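Local structure of thioredoxin (TrxA-1) (Sulfolobus solfataricus, 3TCO) at residues G93-E97 / D98-S102. The protein probably reduces disulfide bonds in other proteins, passing electrons through a redox-active pair of cysteines of the thioredoxin type. Residues are numbered along the deposited sequence; the frame is centred on the assembly and turned at random.
Sequences GAVDE and DTLES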
loop_
_atom_site.group_PDB
_atom_site.type_symbol
_atom_site.label_atom_id
_atom_site.label_comp_id
_atom_site.label_asym_id
_atom_site.label_seq_id
_atom_site.Cartn_x
_atom_site.Cartn_y
_atom_site.Cartn_z
ATOM N N GLY A 93 4.312 -5.220 8.805
ATOM C CA GLY A 93 4.994 -4.349 9.751
ATOM C C GLY A 93 5.448 -3.085 9.049
ATOM O O GLY A 93 5.468 -3.037 7.819
ATOM N N ALA A 94 5.805 -2.053 9.808
ATOM C CA ALA A 94 6.264 -0.806 9.205
ATOM C C ALA A 94 7.528 -1.083 8.373
ATOM O O ALA A 94 8.540 -1.535 8.913
ATOM C CB ALA A 94 6.560 0.220 10.299
ATOM N N VAL A 95 7.483 -0.819 7.068
ATOM C CA VAL A 95 8.650 -1.084 6.227
ATOM C C VAL A 95 9.702 0.025 6.321
ATOM O O VAL A 95 9.381 1.211 6.229
ATOM C CB VAL A 95 8.262 -1.266 4.733
ATOM C CG1 VAL A 95 7.810 0.037 4.146
ATOM C CG2 VAL A 95 9.436 -1.772 3.946
ATOM N N ASP A 96 10.958 -0.373 6.508
ATOM C CA ASP A 96 12.054 0.584 6.596
ATOM C C ASP A 96 12.022 1.419 5.319
ATOM O O ASP A 96 11.748 0.892 4.246
ATOM C CB ASP A 96 13.404 -0.143 6.680
ATOM C CG ASP A 96 13.584 -0.904 7.965
ATOM O OD1 ASP A 96 12.689 -0.835 8.839
ATOM O OD2 ASP A 96 14.630 -1.577 8.098
ATOM N N GLU A 97 12.328 2.704 5.413
ATOM C CA GLU A 97 12.280 3.536 4.216
ATOM C C GLU A 97 13.194 3.015 3.118
ATOM O O GLU A 97 12.818 3.012 1.941
ATOM C CB GLU A 97 12.659 4.977 4.537
ATOM C CG GLU A 97 12.448 5.924 3.363
ATOM C CD GLU A 97 12.715 7.380 3.708
ATOM O OE1 GLU A 97 12.626 7.738 4.898
ATOM O OE2 GLU A 97 12.984 8.168 2.780
ATOM N N ASP A 98 14.396 2.578 3.485
ATOM C CA ASP A 98 15.310 2.092 2.467
ATOM C C ASP A 98 14.716 0.869 1.770
ATOM O O ASP A 98 14.750 0.773 0.551
ATOM C CB ASP A 98 16.713 1.812 3.062
ATOM C CG ASP A 98 16.702 0.793 4.196
ATOM O OD1 ASP A 98 15.650 0.584 4.833
ATOM O OD2 ASP A 98 17.776 0.210 4.464
ATOM N N THR A 99 14.129 -0.042 2.534
ATOM C CA THR A 99 13.510 -1.224 1.945
ATOM C C THR A 99 12.344 -0.847 1.021
ATOM O O THR A 99 12.182 -1.422 -0.056
ATOM C CB THR A 99 12.996 -2.175 3.039
ATOM O OG1 THR A 99 14.103 -2.601 3.843
ATOM C CG2 THR A 99 12.326 -3.406 2.416
ATOM N N LEU A 100 11.540 0.122 1.440
ATOM C CA LEU A 100 10.399 0.551 0.640
ATOM C C LEU A 100 10.834 1.201 -0.690
ATOM O O LEU A 100 10.282 0.896 -1.756
ATOM C CB LEU A 100 9.538 1.520 1.463
ATOM C CG LEU A 100 8.202 1.965 0.863
ATOM C CD1 LEU A 100 7.350 0.737 0.543
ATOM C CD2 LEU A 100 7.488 2.898 1.851
ATOM N N GLU A 101 11.826 2.084 -0.635
ATOM C CA GLU A 101 12.312 2.751 -1.844
ATOM C C GLU A 101 13.006 1.745 -2.756
ATOM O O GLU A 101 12.883 1.804 -3.988
ATOM C CB GLU A 101 13.281 3.883 -1.463
ATOM C CG GLU A 101 12.619 4.942 -0.605
ATOM C CD GLU A 101 13.587 5.964 -0.033
ATOM O OE1 GLU A 101 14.751 5.606 0.260
ATOM O OE2 GLU A 101 13.166 7.123 0.157
ATOM N N SER A 102 13.734 0.816 -2.143
ATOM C CA SER A 102 14.452 -0.217 -2.876
ATOM C C SER A 102 13.465 -1.110 -3.631
ATOM O O SER A 102 13.692 -1.477 -4.795
ATOM C CB SER A 102 15.276 -1.062 -1.898
ATOM O OG SER A 102 16.041 -2.027 -2.588
#
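Val95 divides its two methyl groups between Leu100 and Thr99 in the first turn of helix 97-107. CG1 comes to 3.5 Å from CB of Leu100 and touches both of that leucine's methyls, the side chains crossing at about a right angle. A chi1 of 70° sets CG1 between the backbone N and the carbonyl carbon and leaves CG2 anti to N, meeting CG2 of Thr99 at 3.7 Å. A beta-branched valine suits this place because its branches reach two successive helix residues, while threonine offers it a methyl and places OG1 3.8 Å from CB of Asp96.

Asp96 stands at the N-cap, although its carboxylate makes no capping bond. Its carbonyl O receives Leu100 N at 2.9 Å, and Glu97 O likewise accepts Glu101 N, opening the helical hydrogen-bond ladder. Asp98 folds its carboxylate back between its own N and carbonyl carbon (chi1 59°), so that OD1 takes a weak bond from Thr99 N at 2.8 Å. It lies alongside Asp96, carboxylate planes nearly parallel and Asp96 OD2 4.0 Å from Asp98 OD1; acids suit a helix start, where the dipole's positive end probably eases their repulsion.

One turn apart, Glu97 and Glu101 cross their extended chains, bringing the two OE2 atoms to 2.8 Å with carboxylate planes 83° apart. Lys49 probably offsets the repulsion, through a salt bridge to Glu101 OE2 and a long, weak ion pair with Glu97 OE2. With an alanine in place of Glu101, Lys49 would probably lose this salt bridge and Glu97 could swing more freely.

Leading in from edge strand 86-92, the turn sets Val95 on Tyr39 and Leu100 and Glu101 on Val46, seating the C-terminal helix of the thioredoxin fold beside helix 34-49 on one face of the sheet.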